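Local coordinates for uncharacterized protein (Slackia heliotrinireducens DSM 20476, PDB 4S1P) that is of unknown function but probably acts as an esterase or acylhydrolase of the SGNH (GDSL-like lipase) family, at residues R5-G10 with A57-E62; L13-H18 with V31-R36; V67-M72 with S89-A94. All blocks are in the same frame, centred on the assembly; numbering follows the deposited sequence.

How the contacts relate
All three contacts bear on one parallel sheet, at different depths. Contact 3, on strand 66-69 inside the sheet, is core: its five touching residues are all buried and its packing is almost wholly apolar. Contact 1 is mixed, with a buried leucine-alanine patch and a partly exposed ion pair. Contact 2, at outermost strand 29-35, is the smallest and joins methyl groups without hydrogen bonds across it. Contacts 1 and 2 rest on neighbouring strands, 4-10 and 29-35, and meet in the Glu62-Arg32 salt bridge. Strand 4-10 also pairs with strand 66-69, tying contact 1 to contact 3, while Thr14 of contact 2 hydrogen-bonds Gln70 in segment 67-72.

Contact 1: residues R5-G10 with A57-E62; sequences RILMLG and AALANE
Leu7 of strand 4-10 meets Ala58 of helix 50-61 in the buried part of this contact: CD2 of Leu7 lies 4.1 Å from CB of Ala58. With CG anti to the backbone N (chi1 178°), one branch of the leucine is carried to the helix, where CD2 of Leu7 also comes within 4.3 Å of Leu59 CD2. Trp64, just beyond the helix, touches both leucines. The other side of the contact is polar and partly exposed. Arg5 NH1 forms a salt bridge of 3.0 Å to Glu62 OE1, on the first residue to leave the helical conformation. The N-H...O angle of 135° makes the bond bent, and the oxygen is also tilted 30° out of the guanidinium plane. Further support comes from outside: Arg5 NE pairs with Glu30, its NH2 bonds Ala63 O, the group lies in a cation-pi contact with Trp64, and Glu62 OE2 is held by Arg32. A methionine in place of Arg5 would probably leave Glu30 without this mate and Glu62 OE1 without its arginine. The chemistry thus implies a network of two acids and two bases on the partly exposed side, whose like-charged arginines, close at Arg5 NH1 and Arg32 NH2, are probably balanced by Glu30 and Glu62.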
ATOM      1  N   ARG A   5       4.508 -13.029  10.630  1.00 14.32           N
ATOM      2  CA  ARG A   5       3.854 -11.839  11.181  1.00 14.41           C
ATOM      3  C   ARG A   5       4.069 -10.679  10.222  1.00 12.87           C
ATOM      4  O   ARG A   5       5.199 -10.356   9.851  1.00 13.97           O
ATOM      5  CB  ARG A   5       4.364 -11.496  12.586  1.00 14.27           C
ATOM      6  CG  ARG A   5       4.255 -12.682  13.561  1.00 15.73           C
ATOM      7  CD  ARG A   5       4.517 -12.255  15.025  1.00 16.10           C
ATOM      8  NE  ARG A   5       3.343 -11.552  15.570  1.00 18.85           N
ATOM      9  CZ  ARG A   5       3.278 -10.255  15.889  1.00 17.83           C
ATOM     10  NH1 ARG A   5       2.130  -9.770  16.310  1.00 22.17           N
ATOM     11  NH2 ARG A   5       4.323  -9.445  15.797  1.00 17.69           N
ATOM     12  N   ILE A   6       2.965 -10.020   9.908  1.00 13.94           N
ATOM     13  CA  ILE A   6       2.935  -8.945   8.894  1.00 11.43           C
ATOM     14  C   ILE A   6       2.289  -7.709   9.519  1.00 12.44           C
ATOM     15  O   ILE A   6       1.197  -7.790  10.081  1.00 12.69           O
ATOM     16  CB  ILE A   6       2.111  -9.359   7.650  1.00 12.27           C
ATOM     17  CG1 ILE A   6       2.679 -10.638   7.031  1.00 13.43           C
ATOM     18  CG2 ILE A   6       2.066  -8.229   6.635  1.00 14.56           C
ATOM     19  CD1 ILE A   6       1.753 -11.269   6.010  1.00 15.49           C
ATOM     20  N   LEU A   7       2.971  -6.567   9.441  1.00 11.55           N
ATOM     21  CA  LEU A   7       2.423  -5.269   9.856  1.00 11.88           C
ATOM     22  C   LEU A   7       2.074  -4.490   8.604  1.00 11.02           C
ATOM     23  O   LEU A   7       2.921  -4.338   7.735  1.00 12.25           O
ATOM     24  CB  LEU A   7       3.466  -4.502  10.651  1.00 11.55           C
ATOM     25  CG  LEU A   7       3.075  -3.110  11.118  1.00 11.77           C
ATOM     26  CD1 LEU A   7       1.843  -3.113  12.007  1.00 14.28           C
ATOM     27  CD2 LEU A   7       4.285  -2.469  11.816  1.00 13.27           C
HETATM   28  N   MSE A   8       0.833  -4.036   8.505  1.00 11.27           N
HETATM   29  CA  MSE A   8       0.379  -3.288   7.343  1.00 10.61           C
HETATM   30  C   MSE A   8       0.042  -1.869   7.731  1.00 10.46           C
HETATM   31  O   MSE A   8      -0.646  -1.630   8.732  1.00 12.70           O
HETATM   32  CB  MSE A   8      -0.892  -3.907   6.758  1.00 10.95           C
HETATM   33  CG  MSE A   8      -0.706  -5.386   6.438  1.00 11.78           C
HETATM   34 SE   MSE A   8      -2.274  -6.062   5.435  0.65 13.27          SE
HETATM   35  CE  MSE A   8      -1.774  -5.429   3.668  1.00 15.60           C
ATOM     36  N   LEU A   9       0.598  -0.928   6.982  1.00 10.48           N
ATOM     37  CA  LEU A   9       0.360   0.474   7.189  1.00 11.27           C
ATOM     38  C   LEU A   9      -0.400   1.004   5.976  1.00 12.11           C
ATOM     39  O   LEU A   9       0.060   0.840   4.835  1.00 12.58           O
ATOM     40  CB  LEU A   9       1.711   1.213   7.302  1.00 11.08           C
ATOM     41  CG  LEU A   9       2.801   0.549   8.157  1.00 11.66           C
ATOM     42  CD1 LEU A   9       4.086   1.400   8.118  1.00 12.91           C
ATOM     43  CD2 LEU A   9       2.305   0.297   9.570  1.00 12.95           C
ATOM     44  N   GLY A  10      -1.550   1.631   6.184  1.00 11.41           N
ATOM     45  CA  GLY A  10      -2.351   2.072   5.035  1.00 12.09           C
ATOM     46  C   GLY A  10      -3.635   2.773   5.389  1.00 12.74           C
ATOM     47  O   GLY A  10      -3.772   3.332   6.486  1.00 12.75           O
ATOM     48  N   ALA A  57       5.756   1.769  18.406  1.00 12.43           N
ATOM     49  CA  ALA A  57       5.668   0.726  19.444  1.00 13.29           C
ATOM     50  C   ALA A  57       5.777  -0.665  18.823  1.00 13.39           C
ATOM     51  O   ALA A  57       6.457  -1.543  19.400  1.00 14.26           O
ATOM     52  CB  ALA A  57       4.399   0.838  20.241  1.00 14.50           C
ATOM     53  N   ALA A  58       5.168  -0.867  17.624  1.00 13.39           N
ATOM     54  CA  ALA A  58       5.158  -2.216  17.094  1.00 12.42           C
ATOM     55  C   ALA A  58       6.565  -2.601  16.717  1.00 12.59           C
ATOM     56  O   ALA A  58       6.963  -3.765  16.875  1.00 14.13           O
ATOM     57  CB  ALA A  58       4.270  -2.282  15.887  1.00 12.74           C
ATOM     58  N   LEU A  59       7.326  -1.661  16.142  1.00 13.71           N
ATOM     59  CA  LEU A  59       8.690  -1.985  15.712  1.00 14.66           C
ATOM     60  C   LEU A  59       9.635  -2.119  16.892  1.00 14.97           C
ATOM     61  O   LEU A  59      10.644  -2.845  16.783  1.00 17.06           O
ATOM     62  CB  LEU A  59       9.201  -0.954  14.723  1.00 15.35           C
ATOM     63  CG  LEU A  59       8.451  -0.885  13.399  1.00 17.25           C
ATOM     64  CD1 LEU A  59       8.979   0.219  12.498  1.00 19.89           C
ATOM     65  CD2 LEU A  59       8.483  -2.226  12.693  1.00 18.52           C
ATOM     66  N   ALA A  60       9.341  -1.440  17.999  1.00 15.67           N
ATOM     67  CA  ALA A  60      10.139  -1.557  19.207  1.00 17.21           C
ATOM     68  C   ALA A  60       9.828  -2.791  20.045  1.00 17.18           C
ATOM     69  O   ALA A  60      10.716  -3.303  20.735  1.00 20.65           O
ATOM     70  CB  ALA A  60       9.989  -0.310  20.071  1.00 16.85           C
ATOM     71  N   ASN A  61       8.585  -3.281  19.982  1.00 14.88           N
ATOM     72  CA  ASN A  61       8.089  -4.232  20.940  1.00 15.62           C
ATOM     73  C   ASN A  61       7.748  -5.622  20.410  1.00 16.13           C
ATOM     74  O   ASN A  61       7.648  -6.576  21.173  1.00 16.79           O
ATOM     75  CB  ASN A  61       6.834  -3.674  21.624  1.00 19.55           C
ATOM     76  CG  ASN A  61       7.112  -2.409  22.416  1.00 19.91           C
ATOM     77  OD1 ASN A  61       8.246  -1.966  22.552  1.00 23.72           O
ATOM     78  ND2 ASN A  61       6.040  -1.798  22.892  1.00 25.49           N
ATOM     79  N   GLU A  62       7.509  -5.714  19.117  1.00 15.26           N
ATOM     80  CA  GLU A  62       7.060  -6.960  18.507  1.00 14.64           C
ATOM     81  C   GLU A  62       7.983  -7.344  17.354  1.00 13.34           C
ATOM     82  O   GLU A  62       8.800  -6.542  16.883  1.00 15.43           O
ATOM     83  CB  GLU A  62       5.589  -6.870  18.051  1.00 14.73           C
ATOM     84  CG  GLU A  62       4.637  -6.435  19.131  1.00 17.22           C
ATOM     85  CD  GLU A  62       3.214  -6.475  18.685  1.00 19.16           C
ATOM     86  OE1 GLU A  62       2.729  -7.530  18.275  1.00 18.50           O
ATOM     87  OE2 GLU A  62       2.595  -5.422  18.714  1.00 20.93           O
TER

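Contact 2: residues L13-H18 with V31-R36; sequences LTTANH and VRVHAR
Thr15 CG2 makes the closest approaches between the end of helix 12-15 and strand 29-35, and all of them are apolar. CG2 of Thr15 lies 3.7 Å from Ala35 CB and 3.9 Å from Val33 CG1, touching two residues that alternate along the strand and point toward the helix. Its placement follows from chi1 of 56°: CG2 stands anti to the carbonyl carbon, while OG1 takes the crowded position between the backbone N and the carbonyl carbon. Thr14 adds a looser methyl contact, its CG2 being 4.4 Å from Val33 CG1, so the one valine branch serves both threonines. The buried area is only 116 Å², and Pro20 of the following helix adds to the packing by touching Thr14 and Val33.

The polar atoms find their partners outside the two segments. No hydrogen bond joins the segments; Thr14 OG1 is hydrogen-bonded to Gln70 OE1, and Thr15 OG1 makes a weak hydrogen bond to Asn11 O. The opposite face of the strand is covered by helix 50-61.

The topology is that of a beta-alpha-beta crossover, in which parallel strands 4-10 and 29-35 are neighbours joined through helices 12-15 and 19-27. Thr15 also touches residues of a possible Ser12-His167-Asp164 catalytic triad, and its side chain is about 7 Å from an unidentified bound ligand, consistent with the SGNH hydrolase fold, where the nucleophilic serine follows the first strand at the start of a short helix.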
ATOM      1  N   LEU A  13      -7.687   1.547   1.186  1.00 13.51           N
ATOM      2  CA  LEU A  13      -7.264   0.628   0.112  1.00 14.07           C
ATOM      3  C   LEU A  13      -6.687  -0.671   0.674  1.00 13.58           C
ATOM      4  O   LEU A  13      -6.693  -1.727   0.003  1.00 15.18           O
ATOM      5  CB  LEU A  13      -6.295   1.292  -0.864  1.00 14.65           C
ATOM      6  CG  LEU A  13      -6.919   2.180  -1.954  1.00 17.75           C
ATOM      7  CD1 LEU A  13      -7.618   3.394  -1.397  1.00 20.05           C
ATOM      8  CD2 LEU A  13      -5.865   2.535  -2.976  1.00 17.03           C
ATOM      9  N   THR A  14      -6.200  -0.602   1.907  1.00 12.77           N
ATOM     10  CA  THR A  14      -5.754  -1.793   2.619  1.00 12.83           C
ATOM     11  C   THR A  14      -6.906  -2.486   3.340  1.00 13.55           C
ATOM     12  O   THR A  14      -7.023  -3.697   3.250  1.00 15.39           O
ATOM     13  CB  THR A  14      -4.652  -1.418   3.634  1.00 12.31           C
ATOM     14  OG1 THR A  14      -3.470  -1.076   2.912  1.00 12.76           O
ATOM     15  CG2 THR A  14      -4.306  -2.601   4.556  1.00 13.59           C
ATOM     16  N   THR A  15      -7.755  -1.739   4.045  1.00 13.27           N
ATOM     17  CA  THR A  15      -8.721  -2.367   4.938  1.00 14.00           C
ATOM     18  C   THR A  15      -9.999  -2.784   4.235  1.00 14.79           C
ATOM     19  O   THR A  15     -10.696  -3.671   4.759  1.00 17.20           O
ATOM     20  CB  THR A  15      -9.085  -1.455   6.106  1.00 14.58           C
ATOM     21  OG1 THR A  15      -9.574  -0.202   5.618  1.00 15.30           O
ATOM     22  CG2 THR A  15      -7.897  -1.215   7.008  1.00 17.48           C
ATOM     23  N   ALA A  16     -10.295  -2.199   3.076  1.00 15.39           N
ATOM     24  CA  ALA A  16     -11.574  -2.506   2.408  1.00 17.27           C
ATOM     25  C   ALA A  16     -11.736  -4.003   2.140  1.00 15.59           C
ATOM     26  O   ALA A  16     -10.771  -4.728   1.827  1.00 15.69           O
ATOM     27  CB  ALA A  16     -11.709  -1.707   1.087  1.00 18.27           C
ATOM     28  N   ASN A  17     -12.999  -4.444   2.237  1.00 16.25           N
ATOM     29  CA  ASN A  17     -13.365  -5.804   1.850  1.00 17.86           C
ATOM     30  C   ASN A  17     -12.624  -6.900   2.589  1.00 16.97           C
ATOM     31  O   ASN A  17     -12.372  -7.972   2.028  1.00 19.10           O
ATOM     32  CB  ASN A  17     -13.221  -5.997   0.349  1.00 17.34           C
ATOM     33  CG  ASN A  17     -13.984  -4.963  -0.435  1.00 17.48           C
ATOM     34  OD1 ASN A  17     -15.202  -4.833  -0.259  1.00 25.41           O
ATOM     35  ND2 ASN A  17     -13.289  -4.216  -1.291  1.00 20.09           N
ATOM     36  N   HIS A  18     -12.286  -6.621   3.853  1.00 16.76           N
ATOM     37  CA  HIS A  18     -11.572  -7.554   4.691  1.00 18.55           C
ATOM     38  C   HIS A  18     -10.302  -8.087   4.049  1.00 16.21           C
ATOM     39  O   HIS A  18      -9.878  -9.217   4.277  1.00 16.70           O
ATOM     40  CB  HIS A  18     -12.487  -8.723   5.028  1.00 21.14           C
ATOM     41  CG  HIS A  18     -13.719  -8.307   5.783  1.00 26.65           C
ATOM     42  ND1 HIS A  18     -13.728  -8.129   7.151  1.00 38.12           N
ATOM     43  CD2 HIS A  18     -14.948  -7.958   5.351  1.00 34.36           C
ATOM     44  CE1 HIS A  18     -14.932  -7.739   7.532  1.00 39.48           C
ATOM     45  NE2 HIS A  18     -15.690  -7.628   6.456  1.00 40.01           N
ATOM     46  N   VAL A  31      -1.650 -10.898  10.976  1.00 14.72           N
ATOM     47  CA  VAL A  31      -1.639  -9.593  10.297  1.00 13.77           C
ATOM     48  C   VAL A  31      -2.158  -8.520  11.245  1.00 15.21           C
ATOM     49  O   VAL A  31      -3.252  -8.623  11.793  1.00 19.76           O
ATOM     50  CB  VAL A  31      -2.468  -9.633   9.001  1.00 15.39           C
ATOM     51  CG1 VAL A  31      -2.525  -8.261   8.340  1.00 17.40           C
ATOM     52  CG2 VAL A  31      -1.868 -10.642   8.053  1.00 15.20           C
ATOM     53  N   ARG A  32      -1.322  -7.511  11.466  1.00 12.67           N
ATOM     54  CA  ARG A  32      -1.646  -6.342  12.256  1.00 12.43           C
ATOM     55  C   ARG A  32      -1.768  -5.160  11.307  1.00 11.94           C
ATOM     56  O   ARG A  32      -0.918  -4.997  10.424  1.00 14.06           O
ATOM     57  CB  ARG A  32      -0.519  -6.051  13.245  1.00 13.28           C
ATOM     58  CG  ARG A  32      -0.733  -4.851  14.153  1.00 14.34           C
ATOM     59  CD  ARG A  32      -1.784  -5.058  15.249  1.00 15.85           C
ATOM     60  NE  ARG A  32      -1.440  -6.233  16.044  1.00 17.55           N
ATOM     61  CZ  ARG A  32      -0.398  -6.315  16.881  1.00 16.55           C
ATOM     62  NH1 ARG A  32       0.328  -5.244  17.183  1.00 17.34           N
ATOM     63  NH2 ARG A  32      -0.101  -7.470  17.439  1.00 20.47           N
ATOM     64  N   VAL A  33      -2.821  -4.363  11.467  1.00 11.82           N
ATOM     65  CA  VAL A  33      -3.080  -3.221  10.560  1.00 12.56           C
ATOM     66  C   VAL A  33      -3.115  -1.906  11.328  1.00 12.29           C
ATOM     67  O   VAL A  33      -3.805  -1.809  12.351  1.00 13.07           O
ATOM     68  CB  VAL A  33      -4.433  -3.410   9.859  1.00 13.91           C
ATOM     69  CG1 VAL A  33      -4.716  -2.261   8.908  1.00 16.45           C
ATOM     70  CG2 VAL A  33      -4.437  -4.744   9.125  1.00 14.88           C
ATOM     71  N   HIS A  34      -2.317  -0.940  10.873  1.00 12.16           N
ATOM     72  CA  HIS A  34      -2.350   0.427  11.350  1.00 11.12           C
ATOM     73  C   HIS A  34      -2.872   1.259  10.202  1.00 12.68           C
ATOM     74  O   HIS A  34      -2.113   1.591   9.268  1.00 12.21           O
ATOM     75  CB  HIS A  34      -0.938   0.879  11.743  1.00 11.13           C
ATOM     76  CG  HIS A  34      -0.376   0.153  12.919  1.00 11.71           C
ATOM     77  ND1 HIS A  34       0.945   0.293  13.306  1.00 12.41           N
ATOM     78  CD2 HIS A  34      -0.917  -0.759  13.752  1.00 12.50           C
ATOM     79  CE1 HIS A  34       1.173  -0.488  14.358  1.00 13.22           C
ATOM     80  NE2 HIS A  34       0.065  -1.153  14.633  1.00 12.31           N
ATOM     81  N   ALA A  35      -4.174   1.556  10.242  1.00 12.57           N
ATOM     82  CA  ALA A  35      -4.817   2.234   9.136  1.00 12.95           C
ATOM     83  C   ALA A  35      -5.875   3.174   9.668  1.00 14.78           C
ATOM     84  O   ALA A  35      -6.371   3.025  10.791  1.00 18.76           O
ATOM     85  CB  ALA A  35      -5.453   1.236   8.203  1.00 15.64           C
ATOM     86  N   ARG A  36      -6.183   4.171   8.858  1.00 15.03           N
ATOM     87  CA  ARG A  36      -7.324   5.035   9.099  1.00 17.51           C
ATOM     88  C   ARG A  36      -7.751   5.562   7.754  1.00 16.80           C
ATOM     89  O   ARG A  36      -6.920   5.799   6.885  1.00 16.21           O
ATOM     90  CB  ARG A  36      -6.973   6.215   9.975  1.00 23.49           C
ATOM     91  CG  ARG A  36      -8.220   6.958  10.455  1.00 28.81           C
ATOM     92  CD  ARG A  36      -7.869   8.287  11.107  1.00 35.27           C
ATOM     93  NE  ARG A  36      -7.304   9.258  10.166  1.00 34.44           N
ATOM     94  CZ  ARG A  36      -6.006   9.485  10.002  1.00 23.34           C
ATOM     95  NH1 ARG A  36      -5.154   8.835  10.746  1.00 25.65           N
ATOM     96  NH2 ARG A  36      -5.588  10.385   9.108  1.00 28.56           N
TER

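Contact 3: residues V67-M72 with S89-A94; sequences VVMQEM and SLSEAA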
ATOM      1  N   VAL A  67       6.828  -5.592   6.679  1.00 11.48           N
ATOM      2  CA  VAL A  67       6.086  -4.363   6.918  1.00 11.06           C
ATOM      3  C   VAL A  67       5.589  -3.875   5.564  1.00 11.66           C
ATOM      4  O   VAL A  67       6.392  -3.593   4.672  1.00 13.09           O
ATOM      5  CB  VAL A  67       6.914  -3.273   7.584  1.00 11.83           C
ATOM      6  CG1 VAL A  67       6.090  -2.001   7.756  1.00 12.37           C
ATOM      7  CG2 VAL A  67       7.436  -3.756   8.939  1.00 12.29           C
ATOM      8  N   VAL A  68       4.256  -3.860   5.396  1.00 10.94           N
ATOM      9  CA  VAL A  68       3.642  -3.469   4.106  1.00 11.21           C
ATOM     10  C   VAL A  68       3.251  -1.994   4.190  1.00 10.62           C
ATOM     11  O   VAL A  68       2.622  -1.579   5.160  1.00 11.98           O
ATOM     12  CB  VAL A  68       2.407  -4.310   3.803  1.00 11.44           C
ATOM     13  CG1 VAL A  68       1.763  -3.905   2.490  1.00 12.59           C
ATOM     14  CG2 VAL A  68       2.773  -5.780   3.780  1.00 13.03           C
HETATM   15  N   MSE A  69       3.612  -1.223   3.156  1.00 10.78           N
HETATM   16  CA  MSE A  69       3.410   0.195   3.163  1.00 11.01           C
HETATM   17  C   MSE A  69       2.520   0.608   2.014  1.00 10.29           C
HETATM   18  O   MSE A  69       2.866   0.369   0.848  1.00 11.17           O
HETATM   19  CB  MSE A  69       4.746   0.939   3.022  1.00 11.70           C
HETATM   20  CG  MSE A  69       5.733   0.544   4.123  1.00 12.63           C
HETATM   21 SE   MSE A  69       7.573   1.080   3.739  0.65 14.25          SE
HETATM   22  CE  MSE A  69       7.785  -0.081   2.156  1.00 14.95           C
ATOM     23  N   GLN A  70       1.371   1.225   2.330  1.00 10.87           N
ATOM     24  CA  GLN A  70       0.431   1.700   1.313  1.00 11.57           C
ATOM     25  C   GLN A  70       0.148   3.185   1.506  1.00 12.06           C
ATOM     26  O   GLN A  70      -0.343   3.585   2.546  1.00 13.09           O
ATOM     27  CB  GLN A  70      -0.886   0.900   1.403  1.00 11.75           C
ATOM     28  CG  GLN A  70      -1.954   1.331   0.400  1.00 12.89           C
ATOM     29  CD  GLN A  70      -3.150   1.973   1.057  1.00 12.54           C
ATOM     30  OE1 GLN A  70      -3.745   1.419   1.980  1.00 12.07           O
ATOM     31  NE2 GLN A  70      -3.514   3.154   0.590  1.00 12.20           N
ATOM     32  N   GLU A  71       0.448   3.970   0.461  1.00 12.23           N
ATOM     33  CA  GLU A  71       0.252   5.395   0.486  1.00 12.38           C
ATOM     34  C   GLU A  71      -1.161   5.771   0.046  1.00 13.34           C
ATOM     35  O   GLU A  71      -1.821   5.051  -0.704  1.00 12.96           O
ATOM     36  CB  GLU A  71       1.255   6.061  -0.462  1.00 12.91           C
ATOM     37  CG  GLU A  71       1.220   7.597  -0.559  1.00 13.02           C
ATOM     38  CD  GLU A  71       1.525   8.276   0.776  1.00 15.56           C
ATOM     39  OE1 GLU A  71       0.691   8.187   1.715  1.00 15.01           O
ATOM     40  OE2 GLU A  71       2.616   8.900   0.895  1.00 18.88           O
HETATM   41  N   MSE A  72      -1.605   6.925   0.532  1.00 13.18           N
HETATM   42  CA  MSE A  72      -2.823   7.577   0.042  1.00 13.72           C
HETATM   43  C   MSE A  72      -2.832   7.463  -1.472  1.00 14.05           C
HETATM   44  O   MSE A  72      -1.824   7.676  -2.128  1.00 13.87           O
HETATM   45  CB  MSE A  72      -2.835   9.015   0.580  1.00 16.99           C
HETATM   46  CG  MSE A  72      -4.192   9.705   0.415  1.00 19.16           C
HETATM   47 SE   MSE A  72      -4.262  10.580  -1.346  0.65 20.83          SE
HETATM   48  CE  MSE A  72      -2.841  11.919  -1.097  1.00 27.98           C
ATOM     49  N   SER A  89      12.132   6.154   4.769  1.00 13.68           N
ATOM     50  CA  SER A  89      12.335   6.135   6.199  0.60 15.06           C
ATOM     51  C   SER A  89      11.653   4.938   6.856  1.00 14.71           C
ATOM     52  O   SER A  89      12.221   4.316   7.760  1.00 14.62           O
ATOM     53  CB  SER A  89      11.898   7.465   6.795  0.60 17.47           C
ATOM     54  OG  SER A  89      12.800   8.496   6.372  0.60 21.05           O
ATOM     55  N   LEU A  90      10.440   4.610   6.397  1.00 13.25           N
ATOM     56  CA  LEU A  90       9.773   3.434   6.938  1.00 14.08           C
ATOM     57  C   LEU A  90      10.482   2.150   6.566  1.00 12.91           C
ATOM     58  O   LEU A  90      10.574   1.230   7.373  1.00 14.03           O
ATOM     59  CB  LEU A  90       8.342   3.369   6.439  1.00 13.43           C
ATOM     60  CG  LEU A  90       7.414   4.403   7.112  1.00 13.75           C
ATOM     61  CD1 LEU A  90       6.109   4.511   6.357  1.00 14.65           C
ATOM     62  CD2 LEU A  90       7.161   4.088   8.600  1.00 15.02           C
ATOM     63  N   SER A  91      11.038   2.114   5.360  1.00 13.08           N
ATOM     64  CA  SER A  91      11.818   0.945   4.949  1.00 14.22           C
ATOM     65  C   SER A  91      13.051   0.755   5.821  1.00 14.63           C
ATOM     66  O   SER A  91      13.372  -0.359   6.191  1.00 15.65           O
ATOM     67  CB  SER A  91      12.192   1.012   3.462  1.00 14.32           C
ATOM     68  OG  SER A  91      11.055   0.944   2.641  1.00 15.19           O
ATOM     69  N   GLU A  92      13.786   1.836   6.071  1.00 15.37           N
ATOM     70  CA  GLU A  92      14.952   1.769   6.954  0.60 17.42           C
ATOM     71  C   GLU A  92      14.561   1.329   8.360  1.00 15.35           C
ATOM     72  O   GLU A  92      15.253   0.505   8.985  1.00 17.80           O
ATOM     73  CB  GLU A  92      15.702   3.115   7.008  0.60 19.99           C
ATOM     74  CG  GLU A  92      16.433   3.462   5.714  0.60 25.19           C
ATOM     75  CD  GLU A  92      17.331   2.330   5.239  0.60 28.75           C
ATOM     76  OE1 GLU A  92      17.162   1.822   4.098  0.60 29.04           O
ATOM     77  OE2 GLU A  92      18.191   1.920   6.032  0.60 28.33           O
ATOM     78  N   ALA A  93      13.430   1.842   8.866  1.00 15.74           N
ATOM     79  CA  ALA A  93      12.958   1.416  10.196  1.00 16.04           C
ATOM     80  C   ALA A  93      12.604  -0.071  10.212  1.00 14.46           C
ATOM     81  O   ALA A  93      12.923  -0.791  11.157  1.00 16.33           O
ATOM     82  CB  ALA A  93      11.768   2.251  10.631  1.00 18.09           C
ATOM     83  N   ALA A  94      11.954  -0.539   9.151  1.00 15.28           N
ATOM     84  CA  ALA A  94      11.579  -1.954   9.068  1.00 15.42           C
ATOM     85  C   ALA A  94      12.845  -2.831   9.041  1.00 16.06           C
ATOM     86  O   ALA A  94      12.966  -3.808   9.783  1.00 16.00           O
ATOM     87  CB  ALA A  94      10.692  -2.199   7.842  1.00 15.43           C
TER
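Met69, a selenomethionine on strand 66-69, packs against Leu90 and Ser91 of helix 80-96 and buries 67 Å², nearly twice the area of any other residue here. Its CG stands anti to the carbonyl carbon (chi1 -57°), and the chain then bends at chi3, so that SE of Met69 comes 3.6 Å from Leu90 CB and its CE 3.5 Å from Ser91 OG. The side chains of Met69 and Leu90 run past each other in opposite directions, and it is the root of the leucine that meets the selenium. The Ser91 hydroxyl makes no hydrogen bond to Met69; its polar partner is Val87 O, one turn back in the helix, so the methyl group packs beside an oxygen that is already engaged.

The axes of strand 67-69 and of the helical segment 89-94 approach to 9.6 Å with their directions 175° apart. Such a nearly antiparallel course is that of the helix in a beta-alpha-beta unit: helix 80-96 runs back across the sheet on the chain's way from strand 66-69 to its parallel neighbour 100-105, as expected of the alpha/beta/alpha sandwich of SGNH hydrolases.

Ala94 (37 Å²) and Val67 (35 Å²) form the second focus. Ala94 CB sits 3.8 Å from Val67 CG2, and the single methyl permits close backbones: the CA atoms of Val67 and Ala94 are 6.4 Å apart, against 8.1 Å for the CA atoms of Met69 and Leu90. Leu9 of the adjoining strand touches both Val67 and Leu90, and Met69 is backed by Ile103 and Val87.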